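PDB 6CNG: DegV domain-containing protein spr0652 from Streptococcus pneumoniae, which binds linoleic acid and probably other long-chain fatty acids, as a FakB-type protein of the DegV family that may serve in lipid transport or fatty acid metabolism. Local coordinates for residues 103-108 with 115-120; 122-125 with 130-133; 132-137 with 167-172; 149-154 with 246-251. All blocks are in the same frame, centred on the assembly; numbering follows the deposited sequence.

Contact 1 of 4, residues 103-108 with 115-120; sequences LVTITG and NSAQLA
The methyl of Ala117 on helix 113-127 sits against Leu103 and Thr105, two residues of strand 100-105 whose side chains emerge on the same side of the sheet. Leu103 makes the nearer approach: its CD1 lies 3.4 Å from Ala117 CB, tighter than an ordinary methyl-methyl contact, while Leu103 CD2 stands 3.9 Å from Ala117 CB. With CG anti to the backbone N (chi1 -168°), the leucine reaches out from the strand and turns its forked end to the helix. From Thr105 it is the methyl that touches, CG2 to Ala117 CB at 3.9 Å. The hydroxyl of Thr105 serves its own chain instead, OG1 donating to Ile106 O over 2.9 Å with the donor tilted 33° from the carbonyl plane. Farther along, a water accepts from Asn115 N and donates to Gly108 O, bridging the loop to the helix. Tyr91 of helix 88-95 packs on Ala117 as well, and Thr107, in the loop after the strand, touches linoleic acid. The contact joins the first strand of a beta-alpha-beta unit to its crossover helix. Across it no direct hydrogen bond forms, so cohesion between the side chains is apolar and depends on close methyl packing.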
loop_
_atom_site.group_PDB
_atom_site.type_symbol
_atom_site.label_atom_id
_atom_site.label_comp_id
_atom_site.label_asym_id
_atom_site.label_seq_id
_atom_site.Cartn_x
_atom_site.Cartn_y
_atom_site.Cartn_z
ATOM N N LEU A 103 -7.947 -7.568 -8.630
ATOM C CA LEU A 103 -8.239 -6.370 -7.880
ATOM C C LEU A 103 -7.573 -6.536 -6.532
ATOM O O LEU A 103 -7.928 -7.427 -5.770
ATOM C CB LEU A 103 -9.755 -6.203 -7.761
ATOM C CG LEU A 103 -10.310 -4.885 -7.257
ATOM C CD1 LEU A 103 -11.813 -4.976 -7.208
ATOM C CD2 LEU A 103 -9.748 -4.482 -5.908
ATOM N N VAL A 104 -6.600 -5.687 -6.247
ATOM C CA VAL A 104 -5.912 -5.682 -4.971
ATOM C C VAL A 104 -6.382 -4.460 -4.213
ATOM O O VAL A 104 -6.250 -3.335 -4.698
ATOM C CB VAL A 104 -4.392 -5.634 -5.163
ATOM C CG1 VAL A 104 -3.672 -5.820 -3.846
ATOM C CG2 VAL A 104 -3.973 -6.666 -6.155
ATOM N N THR A 105 -6.894 -4.675 -3.019
ATOM C CA THR A 105 -7.264 -3.600 -2.132
ATOM C C THR A 105 -6.304 -3.489 -0.959
ATOM O O THR A 105 -5.613 -4.424 -0.568
ATOM C CB THR A 105 -8.676 -3.781 -1.581
ATOM O OG1 THR A 105 -8.678 -4.814 -0.593
ATOM C CG2 THR A 105 -9.618 -4.116 -2.674
ATOM N N ILE A 106 -6.276 -2.293 -0.410
ATOM C CA ILE A 106 -5.705 -2.081 0.887
ATOM C C ILE A 106 -6.445 -2.946 1.910
ATOM O O ILE A 106 -7.574 -3.417 1.683
ATOM C CB ILE A 106 -5.880 -0.571 1.141
ATOM C CG1 ILE A 106 -4.808 -0.031 2.092
ATOM C CG2 ILE A 106 -7.343 -0.265 1.572
ATOM C CD1 ILE A 106 -4.834 1.495 2.300
ATOM N N THR A 107 -5.777 -3.184 3.042
ATOM C CA THR A 107 -6.316 -4.019 4.104
ATOM C C THR A 107 -7.812 -3.817 4.300
ATOM O O THR A 107 -8.274 -2.711 4.577
ATOM C CB THR A 107 -5.610 -3.743 5.424
ATOM O OG1 THR A 107 -6.390 -4.311 6.478
ATOM C CG2 THR A 107 -5.411 -2.266 5.660
ATOM N N GLY A 108 -8.557 -4.894 4.175
ATOM C CA GLY A 108 -9.978 -4.830 4.401
ATOM C C GLY A 108 -10.373 -4.760 5.846
ATOM O O GLY A 108 -11.561 -4.755 6.153
ATOM N N ASN A 115 -14.525 -4.532 0.967
ATOM C CA ASN A 115 -15.948 -4.863 1.004
ATOM C C ASN A 115 -16.650 -4.370 -0.252
ATOM O O ASN A 115 -17.452 -5.091 -0.841
ATOM C CB ASN A 115 -16.574 -4.271 2.270
ATOM C CG ASN A 115 -18.058 -4.599 2.420
ATOM O OD1 ASN A 115 -18.920 -3.841 2.003
ATOM N ND2 ASN A 115 -18.345 -5.711 3.042
ATOM N N SER A 116 -16.359 -3.139 -0.686
ATOM C CA SER A 116 -16.934 -2.636 -1.929
ATOM C C SER A 116 -16.465 -3.451 -3.119
ATOM O O SER A 116 -17.230 -3.682 -4.060
ATOM C CB SER A 116 -16.545 -1.179 -2.138
ATOM O OG SER A 116 -17.325 -0.351 -1.321
ATOM N N ALA A 117 -15.191 -3.860 -3.115
ATOM C CA ALA A 117 -14.670 -4.645 -4.218
ATOM C C ALA A 117 -15.340 -5.996 -4.278
ATOM O O ALA A 117 -15.591 -6.514 -5.359
ATOM C CB ALA A 117 -13.164 -4.826 -4.056
ATOM N N GLN A 118 -15.610 -6.591 -3.135
ATOM C CA GLN A 118 -16.264 -7.885 -3.130
ATOM C C GLN A 118 -17.641 -7.779 -3.737
ATOM O O GLN A 118 -18.070 -8.659 -4.493
ATOM C CB GLN A 118 -16.378 -8.403 -1.710
ATOM C CG GLN A 118 -15.088 -8.903 -1.118
ATOM C CD GLN A 118 -15.239 -9.305 0.347
ATOM O OE1 GLN A 118 -15.704 -8.515 1.170
ATOM N NE2 GLN A 118 -14.827 -10.526 0.677
ATOM N N LEU A 119 -18.345 -6.706 -3.418
ATOM C CA LEU A 119 -19.686 -6.524 -3.949
ATOM C C LEU A 119 -19.644 -6.229 -5.440
ATOM O O LEU A 119 -20.412 -6.795 -6.207
ATOM C CB LEU A 119 -20.384 -5.411 -3.182
ATOM C CG LEU A 119 -21.791 -5.089 -3.685
ATOM C CD1 LEU A 119 -22.726 -6.270 -3.671
ATOM C CD2 LEU A 119 -22.346 -3.988 -2.875
ATOM N N ALA A 120 -18.755 -5.340 -5.862
ATOM C CA ALA A 120 -18.606 -5.034 -7.273
ATOM C C ALA A 120 -18.379 -6.289 -8.093
ATOM O O ALA A 120 -18.948 -6.443 -9.180
ATOM C CB ALA A 120 -17.435 -4.080 -7.446
HETATM O O HOH W 1 -13.384 -3.925 3.582
#

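Contact 2 of 4, residues 122-125 with 130-133; sequences NIYL and DTKI
Apolar packing joins the last turns of helix 113-127 to the start of strand 132-137 and the residue just before it, where Tyr124 and Leu125 meet Thr131 and Ile133 in the second half of a beta-alpha-beta unit. The chain leaves the helix, turns through a short loop and returns against the helix as strand 132-137. Ile133 supplies the central methyl: its CD1 lies 3.7 Å from Leu125 CD2 and 4.0 Å from Tyr124 CD2. The isoleucine and leucine chains run past each other in opposite directions, whereas the tyrosine crosses Ile133 at about a right angle and receives the methyl obliquely. CG of Leu125 is anti to its carbonyl carbon (chi1 -65°), a setting that swings the branched end back over the strand. There CD2 also comes within 3.4 Å of Thr131 O, and 4.0 Å from Thr131 CB.

Thr131 approaches the tyrosine from the rim of the ring. Its OG1 is 4.0 Å from Tyr124 CE2, near the ring plane, and its CG2 is at a similar distance from the same carbon. That hydroxyl also makes a weak hydrogen bond to His128 O, within the connection between helix and strand. No hydrogen bond links the two segments directly, and their cohesion rests on these side chains.

The tyrosine ring also stacks with His128 and meets Phe95 of helix 88-95 edge-to-face, while Thr131 and Ile133 rest on Ile101 of strand 100-105, so the contact lies between a neighbouring helix and the adjacent parallel strand.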
loop_
_atom_site.group_PDB
_atom_site.type_symbol
_atom_site.label_atom_id
_atom_site.label_comp_id
_atom_site.label_asym_id
_atom_site.label_seq_id
_atom_site.Cartn_x
_atom_site.Cartn_y
_atom_site.Cartn_z
ATOM N N ASN A 122 -19.299 -9.410 -7.472
ATOM C CA ASN A 122 -20.526 -10.184 -7.561
ATOM C C ASN A 122 -21.567 -9.497 -8.430
ATOM O O ASN A 122 -22.335 -10.173 -9.108
ATOM C CB ASN A 122 -21.049 -10.450 -6.155
ATOM C CG ASN A 122 -20.169 -11.408 -5.388
ATOM O OD1 ASN A 122 -19.533 -12.285 -5.962
ATOM N ND2 ASN A 122 -20.121 -11.239 -4.083
ATOM N N ILE A 123 -21.594 -8.163 -8.439
ATOM C CA ILE A 123 -22.551 -7.428 -9.251
ATOM C C ILE A 123 -22.169 -7.510 -10.710
ATOM O O ILE A 123 -23.018 -7.715 -11.578
ATOM C CB ILE A 123 -22.627 -5.963 -8.792
ATOM C CG1 ILE A 123 -23.254 -5.829 -7.399
ATOM C CG2 ILE A 123 -23.403 -5.131 -9.803
ATOM C CD1 ILE A 123 -24.733 -6.211 -7.335
ATOM N N TYR A 124 -20.894 -7.340 -11.015
ATOM C CA TYR A 124 -20.491 -7.348 -12.409
ATOM C C TYR A 124 -20.776 -8.692 -13.056
ATOM O O TYR A 124 -21.269 -8.749 -14.184
ATOM C CB TYR A 124 -19.010 -7.024 -12.516
ATOM C CG TYR A 124 -18.549 -6.554 -13.888
ATOM C CD1 TYR A 124 -18.742 -5.248 -14.307
ATOM C CD2 TYR A 124 -17.877 -7.401 -14.729
ATOM C CE1 TYR A 124 -18.283 -4.824 -15.541
ATOM C CE2 TYR A 124 -17.427 -6.994 -15.937
ATOM C CZ TYR A 124 -17.612 -5.707 -16.340
ATOM O OH TYR A 124 -17.167 -5.326 -17.568
ATOM N N LEU A 125 -20.445 -9.787 -12.369
ATOM C CA LEU A 125 -20.631 -11.121 -12.920
ATOM C C LEU A 125 -22.090 -11.474 -13.122
ATOM O O LEU A 125 -22.384 -12.477 -13.768
ATOM C CB LEU A 125 -19.988 -12.174 -12.029
ATOM C CG LEU A 125 -18.469 -12.080 -11.922
ATOM C CD1 LEU A 125 -17.903 -13.269 -11.174
ATOM C CD2 LEU A 125 -17.867 -11.989 -13.267
ATOM N N ASP A 130 -19.168 -13.742 -18.935
ATOM C CA ASP A 130 -17.909 -14.238 -19.482
ATOM C C ASP A 130 -16.739 -13.353 -19.049
ATOM O O ASP A 130 -16.011 -12.793 -19.859
ATOM C CB ASP A 130 -17.989 -14.367 -20.990
ATOM C CG ASP A 130 -16.832 -15.177 -21.556
ATOM O OD1 ASP A 130 -15.922 -15.517 -20.777
ATOM O OD2 ASP A 130 -16.829 -15.493 -22.766
ATOM N N THR A 131 -16.563 -13.259 -17.735
ATOM C CA THR A 131 -15.492 -12.481 -17.128
ATOM C C THR A 131 -14.985 -13.215 -15.895
ATOM O O THR A 131 -15.760 -13.853 -15.175
ATOM C CB THR A 131 -16.002 -11.088 -16.723
ATOM O OG1 THR A 131 -16.526 -10.403 -17.873
ATOM C CG2 THR A 131 -14.889 -10.243 -16.090
ATOM N N LYS A 132 -13.677 -13.130 -15.665
ATOM C CA LYS A 132 -13.056 -13.702 -14.480
ATOM C C LYS A 132 -12.459 -12.588 -13.633
ATOM O O LYS A 132 -11.770 -11.704 -14.157
ATOM C CB LYS A 132 -11.967 -14.705 -14.850
ATOM C CG LYS A 132 -12.492 -15.906 -15.600
ATOM C CD LYS A 132 -11.336 -16.769 -16.094
ATOM C CE LYS A 132 -11.794 -18.138 -16.561
ATOM N NZ LYS A 132 -10.671 -18.878 -17.156
ATOM N N ILE A 133 -12.707 -12.646 -12.326
ATOM C CA ILE A 133 -12.301 -11.589 -11.404
ATOM C C ILE A 133 -11.812 -12.240 -10.118
ATOM O O ILE A 133 -12.483 -13.107 -9.554
ATOM C CB ILE A 133 -13.455 -10.600 -11.109
ATOM C CG1 ILE A 133 -13.986 -9.933 -12.386
ATOM C CG2 ILE A 133 -12.986 -9.533 -10.184
ATOM C CD1 ILE A 133 -15.378 -9.378 -12.253
#

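Contact 3 of 4, residues 132-137 with 167-172; sequences KIHVID and EAITAY
Ile136 and His134, alternate residues of strand 132-137, face helix 162-174 in an alpha/beta layer packing: the short strand and helix segments run nearly parallel, 2° between their directions, with axes 10.8 Å apart. This helix lies against the sheet face that Ile136 and His134 present, the face opposite to the one Val135 turns to helix 113-127. From CB of Ile136 the chain divides. CG1, anti to the carbonyl carbon (chi1 -60°), carries the longer branch out to the helix, while CG2 stays anti to the backbone N and makes no close contact with Ile169. At the tip, CD1 meets Ile169, lying 3.9 Å from its CG2 and 4.1 Å from its CG1, and the two side chains cross at a slant. Ile169 is itself packed between strand and helix 143-157, where it touches Lys151 and Leu152.

The polar side of the contact is bridged by solvent. The His134 ring meets the helix only loosely: CD2 is 4.5 Å from Ile169 CG2, and NE2 is 4.2 Å from Thr170 OG1. Its NE2 instead holds a water that sits in the ring plane, and this water donates to Thr170 OG1, a hydroxyl that is also hydrogen-bonded to Val166 O one turn earlier. His134 is thereby connected to the helix surface without a direct bond: NE2 of His134 lies 2.6 Å from the water, and OG1 of Thr170 lies 2.7 Å from it.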
loop_
_atom_site.group_PDB
_atom_site.type_symbol
_atom_site.label_atom_id
_atom_site.label_comp_id
_atom_site.label_asym_id
_atom_site.label_seq_id
_atom_site.Cartn_x
_atom_site.Cartn_y
_atom_site.Cartn_z
ATOM N N LYS A 132 -13.677 -13.130 -15.665
ATOM C CA LYS A 132 -13.056 -13.702 -14.480
ATOM C C LYS A 132 -12.459 -12.588 -13.633
ATOM O O LYS A 132 -11.770 -11.704 -14.157
ATOM C CB LYS A 132 -11.967 -14.705 -14.850
ATOM C CG LYS A 132 -12.492 -15.906 -15.600
ATOM C CD LYS A 132 -11.336 -16.769 -16.094
ATOM C CE LYS A 132 -11.794 -18.138 -16.561
ATOM N NZ LYS A 132 -10.671 -18.878 -17.156
ATOM N N ILE A 133 -12.707 -12.646 -12.326
ATOM C CA ILE A 133 -12.301 -11.589 -11.404
ATOM C C ILE A 133 -11.812 -12.240 -10.118
ATOM O O ILE A 133 -12.483 -13.107 -9.554
ATOM C CB ILE A 133 -13.455 -10.600 -11.109
ATOM C CG1 ILE A 133 -13.986 -9.933 -12.386
ATOM C CG2 ILE A 133 -12.986 -9.533 -10.184
ATOM C CD1 ILE A 133 -15.378 -9.378 -12.253
ATOM N N HIS A 134 -10.638 -11.825 -9.660
ATOM C CA HIS A 134 -10.077 -12.277 -8.398
ATOM C C HIS A 134 -9.747 -11.066 -7.544
ATOM O O HIS A 134 -8.897 -10.247 -7.917
ATOM C CB HIS A 134 -8.818 -13.099 -8.644
ATOM C CG HIS A 134 -8.185 -13.630 -7.395
ATOM N ND1 HIS A 134 -8.730 -14.662 -6.669
ATOM C CD2 HIS A 134 -7.036 -13.289 -6.769
ATOM C CE1 HIS A 134 -7.950 -14.926 -5.640
ATOM N NE2 HIS A 134 -6.912 -14.110 -5.680
ATOM N N VAL A 135 -10.395 -10.983 -6.386
ATOM C CA VAL A 135 -10.210 -9.889 -5.440
ATOM C C VAL A 135 -9.230 -10.335 -4.372
ATOM O O VAL A 135 -9.424 -11.368 -3.721
ATOM C CB VAL A 135 -11.541 -9.481 -4.786
ATOM C CG1 VAL A 135 -11.328 -8.272 -3.917
ATOM C CG2 VAL A 135 -12.616 -9.222 -5.821
ATOM N N ILE A 136 -8.207 -9.530 -4.177
ATOM C CA ILE A 136 -7.149 -9.805 -3.233
ATOM C C ILE A 136 -7.253 -8.736 -2.179
ATOM O O ILE A 136 -7.083 -7.557 -2.465
ATOM C CB ILE A 136 -5.780 -9.760 -3.927
ATOM C CG1 ILE A 136 -5.761 -10.822 -5.033
ATOM C CG2 ILE A 136 -4.710 -9.942 -2.932
ATOM C CD1 ILE A 136 -4.610 -10.712 -5.996
ATOM N N ASP A 137 -7.556 -9.145 -0.971
ATOM C CA ASP A 137 -7.309 -8.309 0.189
ATOM C C ASP A 137 -5.835 -8.446 0.557
ATOM O O ASP A 137 -5.393 -9.507 1.005
ATOM C CB ASP A 137 -8.190 -8.780 1.333
ATOM C CG ASP A 137 -8.102 -7.893 2.546
ATOM O OD1 ASP A 137 -7.228 -7.012 2.669
ATOM O OD2 ASP A 137 -8.954 -8.106 3.420
ATOM N N GLU A 167 -3.402 -18.768 -8.439
ATOM C CA GLU A 167 -2.633 -19.685 -7.611
ATOM C C GLU A 167 -1.293 -19.064 -7.226
ATOM O O GLU A 167 -0.927 -19.020 -6.051
ATOM C CB GLU A 167 -2.488 -20.994 -8.403
ATOM C CG GLU A 167 -1.403 -21.963 -7.973
ATOM C CD GLU A 167 -1.316 -23.185 -8.903
ATOM O OE1 GLU A 167 -2.221 -23.344 -9.758
ATOM O OE2 GLU A 167 -0.346 -23.978 -8.779
ATOM N N ALA A 168 -0.577 -18.531 -8.199
ATOM C CA ALA A 168 0.766 -18.042 -7.936
ATOM C C ALA A 168 0.766 -16.803 -7.057
ATOM O O ALA A 168 1.694 -16.611 -6.276
ATOM C CB ALA A 168 1.460 -17.752 -9.256
ATOM N N ILE A 169 -0.224 -15.920 -7.205
ATOM C CA ILE A 169 -0.258 -14.699 -6.402
ATOM C C ILE A 169 -0.707 -14.996 -4.980
ATOM O O ILE A 169 -0.262 -14.349 -4.033
ATOM C CB ILE A 169 -1.139 -13.631 -7.067
ATOM C CG1 ILE A 169 -0.821 -12.247 -6.497
ATOM C CG2 ILE A 169 -2.619 -13.927 -6.898
ATOM C CD1 ILE A 169 0.547 -11.644 -6.917
ATOM N N THR A 170 -1.583 -15.975 -4.795
ATOM C CA THR A 170 -1.903 -16.389 -3.443
ATOM C C THR A 170 -0.662 -16.907 -2.738
ATOM O O THR A 170 -0.402 -16.563 -1.582
ATOM C CB THR A 170 -3.005 -17.434 -3.475
ATOM O OG1 THR A 170 -4.168 -16.888 -4.122
ATOM C CG2 THR A 170 -3.369 -17.783 -2.097
ATOM N N ALA A 171 0.147 -17.683 -3.440
ATOM C CA ALA A 171 1.384 -18.165 -2.861
ATOM C C ALA A 171 2.345 -17.024 -2.609
ATOM O O ALA A 171 2.972 -16.970 -1.554
ATOM C CB ALA A 171 2.014 -19.194 -3.786
ATOM N N TYR A 172 2.443 -16.079 -3.546
ATOM C CA TYR A 172 3.399 -14.992 -3.394
ATOM C C TYR A 172 3.056 -14.131 -2.193
ATOM O O TYR A 172 3.942 -13.624 -1.507
ATOM C CB TYR A 172 3.425 -14.151 -4.668
ATOM C CG TYR A 172 4.425 -13.001 -4.647
ATOM C CD1 TYR A 172 5.778 -13.241 -4.637
ATOM C CD2 TYR A 172 4.007 -11.681 -4.655
ATOM C CE1 TYR A 172 6.669 -12.218 -4.609
ATOM C CE2 TYR A 172 4.897 -10.650 -4.643
ATOM C CZ TYR A 172 6.225 -10.916 -4.623
ATOM O OH TYR A 172 7.138 -9.892 -4.608
HETATM O O HOH W 2 -4.886 -14.339 -4.000
#

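Contact 4 of 4, residues 149-154 with 246-251; sequences VEKLND and GGRIVM
An extended chain from CG to NE carries the guanidinium of Arg248 off strand 247-253 towards helix 143-157, where Glu150, with CG anti to the backbone N (chi1 167°), stretches out to meet it and Asp154 comes in from one turn farther along. The two carboxylates use different parts of the arginine. Asp154 OD2 lies in the guanidinium plane at its end and accepts from both terminal nitrogens, 2.8 Å from Arg248 NH1 and 2.8 Å from Arg248 NH2. Both bonds are bent, with N-H...O angles of 142°, as expected where one oxygen serves two donors. They reach OD2 on its syn side, and the Asp154 carboxylate stands steeply to the guanidinium plane.

Glu150, by contrast, stacks on a face, its carboxylate turned only 11° from the guanidinium plane. Its OE1 lies 3.2 Å from Arg248 NH1, but no N-H points at it, so the attraction is one of charge alone. Glu150 OE2 has a salt bridge of its own to Lys277 NZ.

Lys151, bent at chi2 and chi3, brings CE to 3.7 Å from Arg248 NH1; its NZ makes a long salt bridge to Asp154 OD2, 3.9 Å away. These four residues form a surface salt-bridge network tying a helix packed on one sheet to a strand of the other. The two carboxylates would probably offset the closeness of the Lys151 and Arg248 charges, and the in-plane grip of Asp154 together with the stacked Glu150 restrains the rotation of the guanidinium.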
loop_
_atom_site.group_PDB
_atom_site.type_symbol
_atom_site.label_atom_id
_atom_site.label_comp_id
_atom_site.label_asym_id
_atom_site.label_seq_id
_atom_site.Cartn_x
_atom_site.Cartn_y
_atom_site.Cartn_z
ATOM N N VAL A 149 1.180 -5.922 -7.024
ATOM C CA VAL A 149 0.788 -5.491 -8.354
ATOM C C VAL A 149 1.893 -5.751 -9.361
ATOM O O VAL A 149 1.641 -6.210 -10.475
ATOM C CB VAL A 149 0.375 -4.017 -8.265
ATOM C CG1 VAL A 149 0.554 -3.351 -9.565
ATOM C CG2 VAL A 149 -1.051 -3.959 -7.808
ATOM N N GLU A 150 3.130 -5.466 -8.990
ATOM C CA GLU A 150 4.244 -5.820 -9.838
ATOM C C GLU A 150 4.257 -7.311 -10.140
ATOM O O GLU A 150 4.524 -7.719 -11.275
ATOM C CB GLU A 150 5.543 -5.414 -9.157
ATOM C CG GLU A 150 6.743 -6.033 -9.846
ATOM C CD GLU A 150 8.075 -5.546 -9.320
ATOM O OE1 GLU A 150 9.107 -5.832 -9.965
ATOM O OE2 GLU A 150 8.077 -4.868 -8.277
ATOM N N LYS A 151 3.986 -8.139 -9.140
ATOM C CA LYS A 151 4.036 -9.568 -9.353
ATOM C C LYS A 151 2.908 -10.036 -10.249
ATOM O O LYS A 151 3.105 -10.906 -11.096
ATOM C CB LYS A 151 3.981 -10.287 -8.022
ATOM C CG LYS A 151 4.023 -11.792 -8.171
ATOM C CD LYS A 151 5.241 -12.316 -8.907
ATOM C CE LYS A 151 6.520 -11.865 -8.285
ATOM N NZ LYS A 151 7.694 -12.710 -8.647
ATOM N N LEU A 152 1.716 -9.514 -10.066
ATOM C CA LEU A 152 0.663 -9.904 -10.976
ATOM C C LEU A 152 1.088 -9.632 -12.413
ATOM O O LEU A 152 0.908 -10.479 -13.296
ATOM C CB LEU A 152 -0.594 -9.139 -10.636
ATOM C CG LEU A 152 -1.294 -9.487 -9.344
ATOM C CD1 LEU A 152 -2.376 -8.524 -9.027
ATOM C CD2 LEU A 152 -1.882 -10.876 -9.465
ATOM N N ASN A 153 1.689 -8.466 -12.650
ATOM C CA ASN A 153 2.155 -8.124 -13.980
ATOM C C ASN A 153 3.222 -9.084 -14.449
ATOM O O ASN A 153 3.195 -9.545 -15.588
ATOM C CB ASN A 153 2.707 -6.702 -13.976
ATOM C CG ASN A 153 2.859 -6.138 -15.379
ATOM O OD1 ASN A 153 1.887 -6.069 -16.126
ATOM N ND2 ASN A 153 4.072 -5.729 -15.733
ATOM N N ASP A 154 4.198 -9.359 -13.597
ATOM C CA ASP A 154 5.182 -10.386 -13.889
ATOM C C ASP A 154 4.499 -11.669 -14.357
ATOM O O ASP A 154 4.797 -12.190 -15.434
ATOM C CB ASP A 154 5.984 -10.680 -12.622
ATOM C CG ASP A 154 7.038 -9.647 -12.304
ATOM O OD1 ASP A 154 7.199 -8.642 -13.030
ATOM O OD2 ASP A 154 7.718 -9.871 -11.279
ATOM N N GLY A 246 17.523 -10.946 0.379
ATOM C CA GLY A 246 18.011 -10.329 -0.838
ATOM C C GLY A 246 17.002 -10.133 -1.954
ATOM O O GLY A 246 17.407 -9.736 -3.040
ATOM N N GLY A 247 15.705 -10.395 -1.716
ATOM C CA GLY A 247 14.662 -10.208 -2.706
ATOM C C GLY A 247 14.241 -8.765 -2.950
ATOM O O GLY A 247 14.976 -7.809 -2.700
ATOM N N ARG A 248 13.032 -8.613 -3.448
ATOM C CA ARG A 248 12.553 -7.291 -3.809
ATOM C C ARG A 248 12.099 -6.521 -2.580
ATOM O O ARG A 248 11.535 -7.085 -1.643
ATOM C CB ARG A 248 11.379 -7.384 -4.770
ATOM C CG ARG A 248 11.713 -7.903 -6.139
ATOM C CD ARG A 248 10.459 -7.989 -6.988
ATOM N NE ARG A 248 10.765 -8.574 -8.274
ATOM C CZ ARG A 248 9.863 -8.954 -9.152
ATOM N NH1 ARG A 248 8.580 -8.810 -8.890
ATOM N NH2 ARG A 248 10.259 -9.490 -10.295
ATOM N N ILE A 249 12.369 -5.223 -2.595
ATOM C CA ILE A 249 11.825 -4.274 -1.641
ATOM C C ILE A 249 11.235 -3.104 -2.402
ATOM O O ILE A 249 11.798 -2.659 -3.404
ATOM C CB ILE A 249 12.917 -3.757 -0.705
ATOM C CG1 ILE A 249 13.532 -4.892 0.098
ATOM C CG2 ILE A 249 12.353 -2.730 0.212
ATOM C CD1 ILE A 249 14.666 -4.440 0.952
ATOM N N VAL A 250 10.107 -2.604 -1.907
ATOM C CA VAL A 250 9.481 -1.354 -2.354
ATOM C C VAL A 250 9.293 -0.474 -1.124
ATOM O O VAL A 250 8.529 -0.814 -0.220
ATOM C CB VAL A 250 8.143 -1.596 -3.048
ATOM C CG1 VAL A 250 7.532 -0.305 -3.406
ATOM C CG2 VAL A 250 8.352 -2.426 -4.271
ATOM N N MET A 251 9.995 0.646 -1.083
ATOM C CA MET A 251 9.878 1.620 -0.003
ATOM C C MET A 251 9.008 2.781 -0.488
ATOM O O MET A 251 9.469 3.641 -1.238
ATOM C CB MET A 251 11.254 2.162 0.380
ATOM C CG MET A 251 12.249 1.172 0.908
ATOM S SD MET A 251 13.832 1.930 1.285
ATOM C CE MET A 251 14.829 0.525 1.687
#

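How the contacts relate
Contacts 1 and 2 lie in series on helix 113-127, with centres 14 Å apart, so that one helix is packed first on strand 100-105 and then on strand 132-137. Contact 3 takes up that second strand from its other face; Leu103 O and Ile136 N, 2.7 Å apart, probably hydrogen-bond between the parallel strands. Contacts 3 and 4 touch through their helices, Ile169 CG1 lying 3.4 Å from Leu152 CD2, and contact 4 reaches on to the second sheet. Contact 1 is nearest the fatty acid: Thr107 belongs to the linoleic acid pocket, and the Thr105 side chain is about 10 Å from the ligand. The Ile136 side chain is about 9 Å from the sodium ion.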